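Local coordinates for listeriolysin O (Listeria monocytogenes, PDB 4CDB), which binds cholesterol-containing host membranes, changes shape drastically, inserts and assembles into oligomeric pores that lyse the cell, at residues 5-10 with 113-118; 91-96 with 104-109; 109-114 with 133-138. All blocks are in the same frame, centred on the assembly; numbering follows the deposited sequence.

How the contacts relate
All three contacts lie on the same side of the chain's centre and trace one path, since 104-109, 109-114 and 113-118 follow directly on each other or overlap. Contact 2 shares Val-109 with contact 3, which in turn shares Ser-113 and Leu-114 with contact 1. The centres of contacts 1 and 3 are about 11 Å apart, those of 2 and 3 about 13 Å, and those of 1 and 2 about 20 Å. Leu-92 of contact 2 packs on the Arg-111 guanidinium of contact 3, and Ser-10 of contact 1 probably hydrogen-bonds Asp-112. Two sodium ions sit at contact 3; the conserved undecapeptide and the cholesterol-binding motif include none of these residues.

Contact 1: 5-10 with 113-118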
loop_
_atom_site.group_PDB
_atom_site.type_symbol
_atom_site.label_atom_id
_atom_site.label_comp_id
_atom_site.label_asym_id
_atom_site.label_seq_id
_atom_site.Cartn_x
_atom_site.Cartn_y
_atom_site.Cartn_z
ATOM N N ALA A 5 21.729 -19.818 -23.439
ATOM C CA ALA A 5 22.515 -19.532 -24.634
ATOM C C ALA A 5 21.620 -19.381 -25.862
ATOM O O ALA A 5 20.566 -20.013 -25.955
ATOM C CB ALA A 5 23.554 -20.622 -24.861
ATOM N N SER A 6 22.042 -18.538 -26.799
ATOM C CA SER A 6 21.293 -18.327 -28.034
ATOM C C SER A 6 21.309 -19.575 -28.913
ATOM O O SER A 6 22.307 -20.297 -28.955
ATOM C CB SER A 6 21.863 -17.136 -28.810
ATOM O OG SER A 6 21.797 -15.946 -28.042
ATOM N N PRO A 7 20.195 -19.836 -29.615
ATOM C CA PRO A 7 20.103 -20.957 -30.556
ATOM C C PRO A 7 21.052 -20.745 -31.729
ATOM O O PRO A 7 21.505 -19.617 -31.933
ATOM C CB PRO A 7 18.653 -20.883 -31.052
ATOM C CG PRO A 7 17.925 -20.083 -30.026
ATOM C CD PRO A 7 18.922 -19.103 -29.501
ATOM N N PRO A 8 21.355 -21.810 -32.493
ATOM C CA PRO A 8 22.209 -21.640 -33.672
ATOM C C PRO A 8 21.565 -20.708 -34.692
ATOM O O PRO A 8 20.339 -20.669 -34.801
ATOM C CB PRO A 8 22.311 -23.060 -34.241
ATOM C CG PRO A 8 21.132 -23.790 -33.685
ATOM C CD PRO A 8 20.922 -23.208 -32.322
ATOM N N ALA A 9 22.387 -19.961 -35.421
ATOM C CA ALA A 9 21.885 -19.012 -36.408
ATOM C C ALA A 9 21.181 -19.711 -37.572
ATOM O O ALA A 9 21.647 -20.738 -38.069
ATOM C CB ALA A 9 23.019 -18.128 -36.919
ATOM N N SER A 10 20.050 -19.152 -37.996
ATOM C CA SER A 10 19.292 -19.695 -39.120
ATOM C C SER A 10 19.979 -19.368 -40.443
ATOM O O SER A 10 20.570 -18.296 -40.586
ATOM C CB SER A 10 17.867 -19.138 -39.119
ATOM O OG SER A 10 17.214 -19.420 -37.894
ATOM N N SER A 113 14.379 -17.659 -34.063
ATOM C CA SER A 113 14.378 -18.590 -32.940
ATOM C C SER A 113 14.875 -17.952 -31.645
ATOM O O SER A 113 15.590 -16.950 -31.669
ATOM C CB SER A 113 15.226 -19.823 -33.266
ATOM O OG SER A 113 16.579 -19.459 -33.475
ATOM N N LEU A 114 14.478 -18.539 -30.520
ATOM C CA LEU A 114 14.996 -18.148 -29.211
ATOM C C LEU A 114 15.058 -19.348 -28.268
ATOM O O LEU A 114 14.427 -20.378 -28.519
ATOM C CB LEU A 114 14.169 -17.009 -28.595
ATOM C CG LEU A 114 12.641 -17.093 -28.495
ATOM C CD1 LEU A 114 12.166 -18.105 -27.458
ATOM C CD2 LEU A 114 12.072 -15.718 -28.182
ATOM N N THR A 115 15.820 -19.213 -27.187
ATOM C CA THR A 115 15.888 -20.267 -26.183
ATOM C C THR A 115 15.196 -19.820 -24.904
ATOM O O THR A 115 15.516 -18.765 -24.351
ATOM C CB THR A 115 17.343 -20.666 -25.857
ATOM O OG1 THR A 115 17.994 -21.122 -27.048
ATOM C CG2 THR A 115 17.374 -21.779 -24.818
ATOM N N LEU A 116 14.240 -20.622 -24.446
ATOM C CA LEU A 116 13.564 -20.366 -23.179
ATOM C C LEU A 116 14.189 -21.203 -22.071
ATOM O O LEU A 116 14.617 -22.336 -22.299
ATOM C CB LEU A 116 12.074 -20.687 -23.287
ATOM C CG LEU A 116 11.252 -19.773 -24.194
ATOM C CD1 LEU A 116 9.803 -20.230 -24.232
ATOM C CD2 LEU A 116 11.353 -18.323 -23.733
ATOM N N SER A 117 14.242 -20.637 -20.871
ATOM C CA SER A 117 14.779 -21.337 -19.712
ATOM C C SER A 117 13.902 -21.110 -18.484
ATOM O O SER A 117 13.376 -20.012 -18.283
ATOM C CB SER A 117 16.213 -20.889 -19.432
ATOM O OG SER A 117 16.690 -21.432 -18.217
ATOM N N ILE A 118 13.743 -22.151 -17.669
ATOM C CA ILE A 118 12.890 -22.080 -16.486
ATOM C C ILE A 118 13.719 -22.300 -15.221
ATOM O O ILE A 118 14.719 -23.022 -15.249
ATOM C CB ILE A 118 11.727 -23.102 -16.574
ATOM C CG1 ILE A 118 10.607 -22.750 -15.590
ATOM C CG2 ILE A 118 12.229 -24.533 -16.362
ATOM C CD1 ILE A 118 9.314 -23.496 -15.854
#
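Ser-113 and Thr-115 meet Pro-7 where the N-terminal arm, in polyproline II conformation throughout residues 5-10, runs nearly antiparallel to the start of strand 114-118. It illustrates how a proline-rich tail can lie over a β-sheet without becoming a strand of it: the β-ladder partners of 114-118 are strands 129-132 and 207-222, and the arm passes across one face.

Ser-113 OG lies between the backbone N and the carbonyl carbon (chi1 63°), which brings it to the side of the proline ring, with OG 3.5 Å from Pro-7 CB. The same hydroxyl bonds Arg-230, whose NH2 also reaches the carbonyl oxygen of Pro-7, so one guanidinium ties arm and strand together. Beyond it, Leu-114 points its CB away from the arm and offers backbone instead, its carbonyl C lying 3.4 Å from Pro-7 CG. The alternation goes on along the strand, where Leu-116 faces helix 137-152 on the other side of the sheet.

Thr-115 points back toward the arm. Its side chain and that of Pro-7 lie alongside, pointing opposite ways, and Pro-7 CG and CD both rest against Thr-115 OG1, CG at 3.2 Å. Asn-223 provides a second tie, accepting from Thr-115 N and donating to Ser-6 OG through the two ends of its amide.

From Thr-115 onward the strand leaves the arm behind. The last link is that between Thr-115 OG1 and Ala-5 O, 3.0 Å apart; the threonine hydroxyl may donate here, although its proton has a competing acceptor, and Thr-115 CB lies 3.3 Å from the same Ala-5 O.

Contact 2: 91-96 with 104-109; sequences ALVKAN and PDVLPV
Leu-92 and Leu-107 give up the most surface in this contact, and they show how a short strand and a neighbouring loop can be joined by one β-bridge with apolar side chains beside it. Their CB atoms stand 4.1 Å apart, Leu-92 CB against Leu-107 CB, while the backbones are linked by Leu-107 N donating to Leu-92 O at 2.9 Å. Leu-107 N comes in above the plane of the Leu-92 carbonyl, 41° out of it, rather than on a lone pair. At its outer end Leu-92 meets Val-109 at about a right angle, CD1 to CG2, and a water bridges Leu-92 N to Leu-107 O.

Of the two Leu-107 methyls, CD1 lies near Leu-92 CB and CD2 lies 3.7 Å from Lys-94 CG, the leucine and lysine side chains crossing at about a right angle. The lysine chain is fully extended beyond CG, which carries its aliphatic part across this methyl and delivers NZ to the carbonyl oxygen of Leu-244.

Asp-105 forms the other half of the bridge. Lys-94 N donates to Asp-105 O at 3.0 Å, approaching almost in line with the carbonyl bond (165°), and Val-93 CA is 3.2 Å from that Asp-105 O in a C-H...O contact. A second water accepts from Asp-105 N; its links to Lys-94 O and Asn-96 OD1 are too short to be relied on.

Between the two bonds lies Val-93 opposite Val-106, a non-hydrogen-bonded antiparallel pair. This isolated antiparallel β-bridge closes the chain segment holding helix 97-100, whose N-cap is Asn-96, while strand 92-94 also pairs with strand 252-260 of the large antiparallel sheet.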
loop_
_atom_site.group_PDB
_atom_site.type_symbol
_atom_site.label_atom_id
_atom_site.label_comp_id
_atom_site.label_asym_id
_atom_site.label_seq_id
_atom_site.Cartn_x
_atom_site.Cartn_y
_atom_site.Cartn_z
ATOM N N ALA A 91 8.555 -11.767 -26.316
ATOM C CA ALA A 91 7.704 -10.859 -27.079
ATOM C C ALA A 91 8.399 -9.531 -27.374
ATOM O O ALA A 91 9.066 -8.961 -26.511
ATOM C CB ALA A 91 6.396 -10.619 -26.348
ATOM N N LEU A 92 8.233 -9.045 -28.600
ATOM C CA LEU A 92 8.822 -7.776 -29.013
ATOM C C LEU A 92 7.836 -6.635 -28.802
ATOM O O LEU A 92 6.701 -6.691 -29.277
ATOM C CB LEU A 92 9.234 -7.834 -30.485
ATOM C CG LEU A 92 10.286 -8.874 -30.871
ATOM C CD1 LEU A 92 10.634 -8.761 -32.346
ATOM C CD2 LEU A 92 11.522 -8.688 -30.022
ATOM N N VAL A 93 8.267 -5.599 -28.088
ATOM C CA VAL A 93 7.403 -4.454 -27.810
ATOM C C VAL A 93 8.125 -3.123 -28.015
ATOM O O VAL A 93 9.356 -3.068 -28.051
ATOM C CB VAL A 93 6.856 -4.495 -26.363
ATOM C CG1 VAL A 93 5.940 -5.697 -26.157
ATOM C CG2 VAL A 93 8.004 -4.514 -25.370
ATOM N N LYS A 94 7.347 -2.055 -28.157
ATOM C CA LYS A 94 7.891 -0.705 -28.155
ATOM C C LYS A 94 8.040 -0.226 -26.722
ATOM O O LYS A 94 7.146 -0.424 -25.899
ATOM C CB LYS A 94 6.969 0.251 -28.908
ATOM C CG LYS A 94 6.838 -0.024 -30.390
ATOM C CD LYS A 94 5.861 0.950 -31.025
ATOM C CE LYS A 94 5.742 0.722 -32.521
ATOM N NZ LYS A 94 4.721 1.613 -33.143
ATOM N N ALA A 95 9.168 0.408 -26.424
ATOM C CA ALA A 95 9.379 0.974 -25.100
ATOM C C ALA A 95 8.879 2.414 -25.076
ATOM O O ALA A 95 9.647 3.349 -25.308
ATOM C CB ALA A 95 10.846 0.916 -24.719
ATOM N N ASN A 96 7.586 2.585 -24.804
ATOM C CA ASN A 96 6.986 3.912 -24.709
ATOM C C ASN A 96 5.970 4.016 -23.576
ATOM O O ASN A 96 5.955 3.185 -22.666
ATOM C CB ASN A 96 6.352 4.316 -26.045
ATOM C CG ASN A 96 5.383 3.273 -26.575
ATOM O OD1 ASN A 96 4.794 2.508 -25.812
ATOM N ND2 ASN A 96 5.218 3.236 -27.893
ATOM N N PRO A 104 1.416 -2.639 -23.458
ATOM C CA PRO A 104 2.428 -2.277 -24.455
ATOM C C PRO A 104 2.037 -2.636 -25.887
ATOM O O PRO A 104 1.310 -3.606 -26.125
ATOM C CB PRO A 104 3.647 -3.092 -24.019
ATOM C CG PRO A 104 3.069 -4.286 -23.333
ATOM C CD PRO A 104 1.847 -3.773 -22.618
ATOM N N ASP A 105 2.514 -1.833 -26.833
ATOM C CA ASP A 105 2.342 -2.130 -28.247
ATOM C C ASP A 105 3.317 -3.233 -28.643
ATOM O O ASP A 105 4.525 -3.110 -28.428
ATOM C CB ASP A 105 2.593 -0.882 -29.095
ATOM C CG ASP A 105 1.633 0.250 -28.767
ATOM O OD1 ASP A 105 0.420 -0.019 -28.634
ATOM O OD2 ASP A 105 2.091 1.405 -28.637
ATOM N N VAL A 106 2.790 -4.314 -29.208
ATOM C CA VAL A 106 3.622 -5.428 -29.650
ATOM C C VAL A 106 3.951 -5.307 -31.133
ATOM O O VAL A 106 3.062 -5.092 -31.957
ATOM C CB VAL A 106 2.937 -6.783 -29.382
ATOM C CG1 VAL A 106 3.753 -7.925 -29.973
ATOM C CG2 VAL A 106 2.744 -6.986 -27.892
ATOM N N LEU A 107 5.233 -5.434 -31.466
ATOM C CA LEU A 107 5.664 -5.394 -32.860
ATOM C C LEU A 107 5.165 -6.621 -33.617
ATOM O O LEU A 107 5.568 -7.746 -33.322
ATOM C CB LEU A 107 7.189 -5.317 -32.954
ATOM C CG LEU A 107 7.873 -4.147 -32.252
ATOM C CD1 LEU A 107 9.368 -4.165 -32.523
ATOM C CD2 LEU A 107 7.265 -2.834 -32.701
ATOM N N PRO A 108 4.290 -6.403 -34.609
ATOM C CA PRO A 108 3.711 -7.504 -35.385
ATOM C C PRO A 108 4.624 -7.976 -36.521
ATOM O O PRO A 108 4.199 -8.015 -37.678
ATOM C CB PRO A 108 2.440 -6.879 -35.953
ATOM C CG PRO A 108 2.811 -5.439 -36.153
ATOM C CD PRO A 108 3.767 -5.092 -35.035
ATOM N N VAL A 109 5.860 -8.336 -36.190
ATOM C CA VAL A 109 6.800 -8.841 -37.187
ATOM C C VAL A 109 7.025 -10.339 -37.024
ATOM O O VAL A 109 6.815 -10.896 -35.946
ATOM C CB VAL A 109 8.170 -8.139 -37.089
ATOM C CG1 VAL A 109 8.054 -6.681 -37.486
ATOM C CG2 VAL A 109 8.734 -8.274 -35.681
HETATM O O HOH W 1 6.783 -10.022 -31.312
HETATM O O HOH W 2 4.649 -0.007 -25.949
#

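Contact 3: 109-114 with 133-138; sequences VKRDSL and KNATKS. With NA (sodium ion), chain L; NA (sodium ion), chain M.
Ala-135 and Arg-111 form the tight half of this contact, which illustrates how a small methyl can be gripped by much larger neighbours. The CB of Ala-135 sits over the centre of one guanidinium face, 4.2 Å above the plane, and Leu-114 also packs on it, with Leu-114 CD2 3.6 Å from Ala-135 CB. Bends at chi2 (-64°) and chi3 (-55°) fold the arginine chain back on itself and lay the guanidinium against that methyl. Nearer the backbone, Arg-111 CG rests 3.5 Å from Ala-135 O. The guanidinium is fixed by outside carbonyls: NE bonds Phe-231 O and NH2 bonds Gly-90 O.

Ala-135 is also the centre of an inverse gamma turn, closed by Thr-136 N donating to Asn-134 O at 2.7 Å. The turn leaves Ala-135 O to bind one of the sodium ions at 2.9 Å, together with Tyr-88 and a water that also takes a weak bond from Arg-111 NH1.

Toward Lys-133 and Asn-134 the fit becomes looser and more exposed. The backbone bond here, Ala-135 N to Asp-112 O, is weak at 3.3 Å. The Asn-134 side chain, its CG anti to the backbone N, swings OD1 back to bind the second sodium ion at 2.5 Å; Arg-111 N also lies close to this ion, but its role there is doubtful. Lys-133, exposed, points its CB away from residues 109-114, yet its backbone O comes 3.3 Å from Ser-113 CA.

In the fold, the contact lies where the paired strands 114-118 and 129-132 begin and end: residues 109-114 lead into the first, and 133-138 pass from the second into helix 137-152, N-capped by Thr-136 OG1 on Asn-139 N. Strand 92-94 adds Leu-92 against Arg-111.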
loop_
_atom_site.group_PDB
_atom_site.type_symbol
_atom_site.label_atom_id
_atom_site.label_comp_id
_atom_site.label_asym_id
_atom_site.label_seq_id
_atom_site.Cartn_x
_atom_site.Cartn_y
_atom_site.Cartn_z
ATOM N N VAL A 109 5.860 -8.336 -36.190
ATOM C CA VAL A 109 6.800 -8.841 -37.187
ATOM C C VAL A 109 7.025 -10.339 -37.024
ATOM O O VAL A 109 6.815 -10.896 -35.946
ATOM C CB VAL A 109 8.170 -8.139 -37.089
ATOM C CG1 VAL A 109 8.054 -6.681 -37.486
ATOM C CG2 VAL A 109 8.734 -8.274 -35.681
ATOM N N LYS A 110 7.457 -10.989 -38.099
ATOM C CA LYS A 110 7.809 -12.400 -38.029
ATOM C C LYS A 110 9.068 -12.590 -37.194
ATOM O O LYS A 110 9.906 -11.692 -37.096
ATOM C CB LYS A 110 7.986 -12.985 -39.428
ATOM C CG LYS A 110 6.670 -13.264 -40.138
ATOM C CD LYS A 110 6.785 -12.973 -41.627
ATOM C CE LYS A 110 5.706 -13.701 -42.422
ATOM N NZ LYS A 110 5.814 -13.406 -43.880
ATOM N N ARG A 111 9.192 -13.768 -36.590
ATOM C CA ARG A 111 10.228 -14.011 -35.597
ATOM C C ARG A 111 11.189 -15.111 -36.025
ATOM O O ARG A 111 10.831 -15.991 -36.806
ATOM C CB ARG A 111 9.581 -14.392 -34.264
ATOM C CG ARG A 111 8.617 -13.351 -33.721
ATOM C CD ARG A 111 9.346 -12.063 -33.386
ATOM N NE ARG A 111 10.447 -12.305 -32.459
ATOM C CZ ARG A 111 10.311 -12.392 -31.140
ATOM N NH1 ARG A 111 9.118 -12.247 -30.583
ATOM N NH2 ARG A 111 11.370 -12.622 -30.379
ATOM N N ASP A 112 12.413 -15.053 -35.507
ATOM C CA ASP A 112 13.362 -16.143 -35.680
ATOM C C ASP A 112 13.262 -17.057 -34.459
ATOM O O ASP A 112 12.187 -17.206 -33.878
ATOM C CB ASP A 112 14.784 -15.602 -35.850
ATOM C CG ASP A 112 15.692 -16.554 -36.621
ATOM O OD1 ASP A 112 15.435 -17.777 -36.618
ATOM O OD2 ASP A 112 16.673 -16.072 -37.225
ATOM N N SER A 113 14.379 -17.659 -34.063
ATOM C CA SER A 113 14.378 -18.590 -32.940
ATOM C C SER A 113 14.875 -17.952 -31.645
ATOM O O SER A 113 15.590 -16.950 -31.669
ATOM C CB SER A 113 15.226 -19.823 -33.266
ATOM O OG SER A 113 16.579 -19.459 -33.475
ATOM N N LEU A 114 14.478 -18.539 -30.520
ATOM C CA LEU A 114 14.996 -18.148 -29.211
ATOM C C LEU A 114 15.058 -19.348 -28.268
ATOM O O LEU A 114 14.427 -20.378 -28.519
ATOM C CB LEU A 114 14.169 -17.009 -28.595
ATOM C CG LEU A 114 12.641 -17.093 -28.495
ATOM C CD1 LEU A 114 12.166 -18.105 -27.458
ATOM C CD2 LEU A 114 12.072 -15.718 -28.182
ATOM N N LYS A 133 11.555 -22.493 -32.406
ATOM C CA LYS A 133 11.946 -22.144 -33.772
ATOM C C LYS A 133 11.298 -20.855 -34.274
ATOM O O LYS A 133 11.983 -19.951 -34.754
ATOM C CB LYS A 133 11.652 -23.303 -34.729
ATOM C CG LYS A 133 12.879 -24.123 -35.103
ATOM C CD LYS A 133 13.730 -24.439 -33.881
ATOM C CE LYS A 133 14.966 -25.240 -34.253
ATOM N NZ LYS A 133 14.614 -26.605 -34.730
ATOM N N ASN A 134 9.976 -20.777 -34.169
ATOM C CA ASN A 134 9.251 -19.562 -34.520
ATOM C C ASN A 134 8.550 -18.980 -33.298
ATOM O O ASN A 134 7.496 -19.463 -32.886
ATOM C CB ASN A 134 8.242 -19.831 -35.637
ATOM C CG ASN A 134 7.569 -18.564 -36.130
ATOM O OD1 ASN A 134 8.088 -17.462 -35.951
ATOM N ND2 ASN A 134 6.409 -18.717 -36.758
ATOM N N ALA A 135 9.139 -17.932 -32.732
ATOM C CA ALA A 135 8.695 -17.396 -31.449
ATOM C C ALA A 135 7.395 -16.593 -31.511
ATOM O O ALA A 135 7.380 -15.401 -31.204
ATOM C CB ALA A 135 9.801 -16.560 -30.824
ATOM N N THR A 136 6.304 -17.248 -31.897
ATOM C CA THR A 136 4.987 -16.630 -31.812
ATOM C C THR A 136 4.441 -16.809 -30.399
ATOM O O THR A 136 5.038 -17.517 -29.587
ATOM C CB THR A 136 3.998 -17.255 -32.812
ATOM O OG1 THR A 136 3.894 -18.663 -32.567
ATOM C CG2 THR A 136 4.463 -17.022 -34.243
ATOM N N LYS A 137 3.314 -16.167 -30.107
ATOM C CA LYS A 137 2.681 -16.304 -28.798
ATOM C C LYS A 137 2.289 -17.753 -28.523
ATOM O O LYS A 137 2.529 -18.274 -27.435
ATOM C CB LYS A 137 1.450 -15.402 -28.695
ATOM C CG LYS A 137 0.736 -15.483 -27.351
ATOM C CD LYS A 137 -0.700 -14.985 -27.450
ATOM C CE LYS A 137 -0.764 -13.573 -28.008
ATOM N NZ LYS A 137 -2.169 -13.111 -28.196
ATOM N N SER A 138 1.688 -18.397 -29.520
ATOM C CA SER A 138 1.235 -19.779 -29.383
ATOM C C SER A 138 2.399 -20.738 -29.159
ATOM O O SER A 138 2.336 -21.613 -28.301
ATOM C CB SER A 138 0.441 -20.207 -30.620
ATOM O OG SER A 138 -0.694 -19.378 -30.810
HETATM NA NA NA L . 6.983 -15.344 -36.728
HETATM NA NA NA M . 5.989 -12.870 -31.094
HETATM O O HOH W 1 6.783 -10.022 -31.312
#